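Local coordinates for major capsid protein P2 (Pseudoalteromonas phage pm2, PDB 2VVF), which forms the outer protein shell of a membrane-containing marine phage as a homotrimer of double jelly-roll subunits, at residues A[26-38]-A[76-88]. Numbering follows the deposited sequence.
Sequences GQTYEVIDLRYSG and IKAGVVSFHFVRP
Tyr36 lies over the turn that leads into strand 80-84. With chi1 at 63°, its CG is wedged between its own backbone N and carbonyl carbon, which brings the ring face onto Gly79 of the type II turn Lys77 to Val80. Beyond CB, CG and CD1 pass Gly79 O; CE1 comes 3.5 Å from Val80 N, CE2 and CZ lie over Gly79 CA and N, and OH ends 3.5 Å from Gly79 N. Gly79 CA makes a CH-pi contact, 4.0 Å from the Tyr36 centroid. Gly79 O takes Tyr36 N from above its carbonyl plane.

Strands 31-37 and 80-84 run antiparallel, with paired bonds at Leu34–Val81 and Ile32–Phe83. At the far end Glu30 O accepts both Phe85 N and Val86 N, the latter on a lone pair. Ile32 CD1 reaches the Phe85 ring edge, 3.6 Å from CE2.

On the face that carries Val31 and Val80, Ser82 OG donates to Asp33 OD1 (2.7 Å) on the anti side, 26° out of the carboxylate plane. In the second subunit, Tyr205 OH is hydrogen-bonded to Ser82 OG, Gln209 NE2 to Asp33 OD1, and Asp202 salt-bridges Arg35.

Within the N-terminal jelly roll, strand 28-37 also pairs with strand 128-136, Val81 packs on helix 63-71, and Ile32 and Leu34 meet strand 18-23 of the facing sheet.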
# COMPACT_ATOMS: atom_id res chain seq x y z
N GLY A 26 10.93 4.56 30.13
CA GLY A 26 10.41 5.92 30.08
C GLY A 26 9.60 6.21 28.81
O GLY A 26 8.53 6.81 28.88
N GLN A 27 10.13 5.80 27.66
CA GLN A 27 9.47 6.07 26.39
C GLN A 27 8.89 4.83 25.71
O GLN A 27 8.80 3.76 26.32
CB GLN A 27 10.41 6.80 25.43
CG GLN A 27 11.27 7.86 26.10
CD GLN A 27 10.71 9.26 25.94
OE1 GLN A 27 9.50 9.47 26.04
NE2 GLN A 27 11.58 10.23 25.70
N THR A 28 8.49 4.99 24.45
CA THR A 28 7.92 3.91 23.67
C THR A 28 8.85 3.51 22.53
O THR A 28 9.35 4.36 21.80
CB THR A 28 6.54 4.30 23.12
OG1 THR A 28 5.61 4.43 24.20
CG2 THR A 28 6.03 3.25 22.13
N TYR A 29 9.08 2.21 22.38
CA TYR A 29 9.93 1.70 21.32
C TYR A 29 9.08 1.14 20.19
O TYR A 29 8.44 0.09 20.33
CB TYR A 29 10.86 0.60 21.85
CG TYR A 29 11.91 1.10 22.82
CD1 TYR A 29 13.14 1.56 22.38
CD2 TYR A 29 11.66 1.11 24.19
CE1 TYR A 29 14.09 2.02 23.26
CE2 TYR A 29 12.61 1.57 25.08
CZ TYR A 29 13.82 2.02 24.62
OH TYR A 29 14.77 2.48 25.50
N GLU A 30 9.06 1.84 19.06
CA GLU A 30 8.28 1.40 17.91
C GLU A 30 9.06 0.38 17.10
O GLU A 30 8.51 -0.64 16.67
CB GLU A 30 7.92 2.60 17.03
CG GLU A 30 7.33 3.77 17.80
CD GLU A 30 6.67 4.79 16.89
OE1 GLU A 30 7.01 4.82 15.69
OE2 GLU A 30 5.82 5.56 17.37
N VAL A 31 10.35 0.65 16.90
CA VAL A 31 11.22 -0.24 16.15
C VAL A 31 12.64 -0.21 16.70
O VAL A 31 13.12 0.84 17.14
CB VAL A 31 11.23 0.08 14.64
CG1 VAL A 31 12.00 -0.98 13.87
CG2 VAL A 31 9.81 0.22 14.11
N ILE A 32 13.30 -1.36 16.67
CA ILE A 32 14.68 -1.47 17.13
C ILE A 32 15.51 -2.12 16.02
O ILE A 32 15.31 -3.29 15.69
CB ILE A 32 14.78 -2.24 18.46
CG1 ILE A 32 14.34 -1.35 19.62
CG2 ILE A 32 16.21 -2.74 18.67
CD1 ILE A 32 14.05 -2.11 20.90
N ASP A 33 16.42 -1.35 15.44
CA ASP A 33 17.27 -1.84 14.36
C ASP A 33 18.58 -2.41 14.90
O ASP A 33 19.41 -1.68 15.44
CB ASP A 33 17.54 -0.73 13.35
CG ASP A 33 16.27 -0.05 12.87
OD1 ASP A 33 15.29 -0.75 12.56
OD2 ASP A 33 16.25 1.20 12.81
N LEU A 34 18.76 -3.72 14.75
CA LEU A 34 19.96 -4.38 15.22
C LEU A 34 20.93 -4.68 14.09
O LEU A 34 20.64 -5.49 13.20
CB LEU A 34 19.61 -5.67 15.97
CG LEU A 34 20.79 -6.52 16.45
CD1 LEU A 34 21.56 -5.80 17.54
CD2 LEU A 34 20.31 -7.88 16.93
N ARG A 35 22.09 -4.03 14.12
CA ARG A 35 23.12 -4.24 13.11
C ARG A 35 24.06 -5.34 13.58
O ARG A 35 24.48 -5.35 14.73
CB ARG A 35 23.89 -2.94 12.87
CG ARG A 35 24.90 -3.01 11.73
CD ARG A 35 25.50 -1.65 11.44
NE ARG A 35 24.60 -0.81 10.64
CZ ARG A 35 24.30 -1.05 9.36
NH1 ARG A 35 24.81 -2.10 8.74
NH2 ARG A 35 23.48 -0.24 8.71
N TYR A 36 24.38 -6.27 12.69
CA TYR A 36 25.25 -7.38 13.03
C TYR A 36 26.30 -7.64 11.95
O TYR A 36 26.07 -7.39 10.77
CB TYR A 36 24.43 -8.66 13.25
CG TYR A 36 23.68 -9.11 12.01
CD1 TYR A 36 22.37 -8.71 11.78
CD2 TYR A 36 24.29 -9.93 11.07
CE1 TYR A 36 21.69 -9.12 10.64
CE2 TYR A 36 23.62 -10.34 9.93
CZ TYR A 36 22.32 -9.93 9.72
OH TYR A 36 21.64 -10.34 8.59
N SER A 37 27.45 -8.15 12.38
CA SER A 37 28.54 -8.48 11.48
C SER A 37 29.51 -9.41 12.21
O SER A 37 29.63 -9.36 13.43
CB SER A 37 29.26 -7.21 11.01
OG SER A 37 30.26 -6.81 11.93
N GLY A 38 30.18 -10.28 11.46
CA GLY A 38 31.11 -11.24 12.05
C GLY A 38 30.32 -12.37 12.71
O GLY A 38 30.87 -13.15 13.49
N ILE A 76 14.01 -5.78 3.97
CA ILE A 76 15.07 -6.63 4.51
C ILE A 76 16.42 -6.17 3.96
O ILE A 76 16.58 -5.97 2.76
CB ILE A 76 14.83 -8.11 4.19
CG1 ILE A 76 13.51 -8.58 4.81
CG2 ILE A 76 15.99 -8.96 4.70
CD1 ILE A 76 13.49 -8.54 6.32
N LYS A 77 17.38 -5.99 4.86
CA LYS A 77 18.72 -5.56 4.47
C LYS A 77 19.77 -6.41 5.17
O LYS A 77 19.68 -6.66 6.37
CB LYS A 77 18.93 -4.08 4.80
CG LYS A 77 20.26 -3.52 4.34
CD LYS A 77 20.13 -2.84 2.99
CE LYS A 77 21.46 -2.25 2.54
NZ LYS A 77 21.51 -2.04 1.07
N ALA A 78 20.76 -6.87 4.40
CA ALA A 78 21.83 -7.69 4.94
C ALA A 78 22.68 -6.88 5.91
O ALA A 78 23.08 -5.75 5.62
CB ALA A 78 22.69 -8.24 3.81
N GLY A 79 22.94 -7.46 7.08
CA GLY A 79 23.74 -6.79 8.10
C GLY A 79 22.86 -6.07 9.12
O GLY A 79 23.36 -5.49 10.08
N VAL A 80 21.55 -6.13 8.91
CA VAL A 80 20.62 -5.48 9.83
C VAL A 80 19.31 -6.25 9.94
O VAL A 80 18.79 -6.77 8.95
CB VAL A 80 20.36 -4.01 9.45
CG1 VAL A 80 19.82 -3.24 10.65
CG2 VAL A 80 21.62 -3.36 8.91
N VAL A 81 18.77 -6.31 11.15
CA VAL A 81 17.50 -6.97 11.41
C VAL A 81 16.73 -6.12 12.41
O VAL A 81 17.26 -5.72 13.45
CB VAL A 81 17.69 -8.42 11.90
CG1 VAL A 81 18.29 -8.45 13.29
CG2 VAL A 81 16.37 -9.17 11.85
N SER A 82 15.49 -5.79 12.07
CA SER A 82 14.68 -4.93 12.92
C SER A 82 13.61 -5.65 13.73
O SER A 82 13.05 -6.65 13.29
CB SER A 82 14.03 -3.82 12.08
OG SER A 82 15.00 -3.10 11.34
N PHE A 83 13.32 -5.09 14.90
CA PHE A 83 12.27 -5.61 15.77
C PHE A 83 11.08 -4.69 15.58
O PHE A 83 11.06 -3.59 16.13
CB PHE A 83 12.72 -5.56 17.23
CG PHE A 83 13.71 -6.62 17.61
CD1 PHE A 83 13.30 -7.76 18.28
CD2 PHE A 83 15.05 -6.47 17.32
CE1 PHE A 83 14.22 -8.74 18.64
CE2 PHE A 83 15.97 -7.43 17.68
CZ PHE A 83 15.56 -8.57 18.34
N HIS A 84 10.13 -5.12 14.77
CA HIS A 84 8.95 -4.30 14.50
C HIS A 84 7.87 -4.51 15.55
O HIS A 84 7.05 -5.43 15.44
CB HIS A 84 8.39 -4.62 13.11
CG HIS A 84 9.27 -4.17 11.98
ND1 HIS A 84 9.14 -2.94 11.38
CD2 HIS A 84 10.28 -4.80 11.34
CE1 HIS A 84 10.04 -2.82 10.42
NE2 HIS A 84 10.75 -3.94 10.38
N PHE A 85 7.85 -3.64 16.55
CA PHE A 85 6.83 -3.73 17.59
C PHE A 85 5.54 -3.15 17.02
O PHE A 85 4.47 -3.76 17.12
CB PHE A 85 7.27 -2.98 18.85
CG PHE A 85 8.50 -3.57 19.48
CD1 PHE A 85 8.44 -4.80 20.11
CD2 PHE A 85 9.72 -2.94 19.37
CE1 PHE A 85 9.58 -5.37 20.66
CE2 PHE A 85 10.86 -3.50 19.92
CZ PHE A 85 10.79 -4.72 20.56
N VAL A 86 5.67 -2.02 16.34
CA VAL A 86 4.54 -1.41 15.65
C VAL A 86 4.33 -2.25 14.40
O VAL A 86 5.27 -2.50 13.64
CB VAL A 86 4.84 0.06 15.29
CG1 VAL A 86 3.90 0.54 14.20
CG2 VAL A 86 4.75 0.94 16.53
N ARG A 87 3.10 -2.72 14.19
CA ARG A 87 2.79 -3.55 13.03
C ARG A 87 2.28 -2.70 11.86
O ARG A 87 1.14 -2.24 11.86
CB ARG A 87 1.79 -4.65 13.40
CG ARG A 87 2.28 -5.53 14.55
CD ARG A 87 1.33 -6.69 14.81
NE ARG A 87 1.32 -7.64 13.70
CZ ARG A 87 1.69 -8.91 13.81
NH1 ARG A 87 2.10 -9.40 14.97
NH2 ARG A 87 1.65 -9.71 12.74
N PRO A 88 3.16 -2.49 10.88
CA PRO A 88 2.86 -1.65 9.72
C PRO A 88 1.72 -2.15 8.83
O PRO A 88 1.15 -1.38 8.06
CB PRO A 88 4.17 -1.67 8.93
CG PRO A 88 5.22 -2.15 9.90
CD PRO A 88 4.50 -3.08 10.82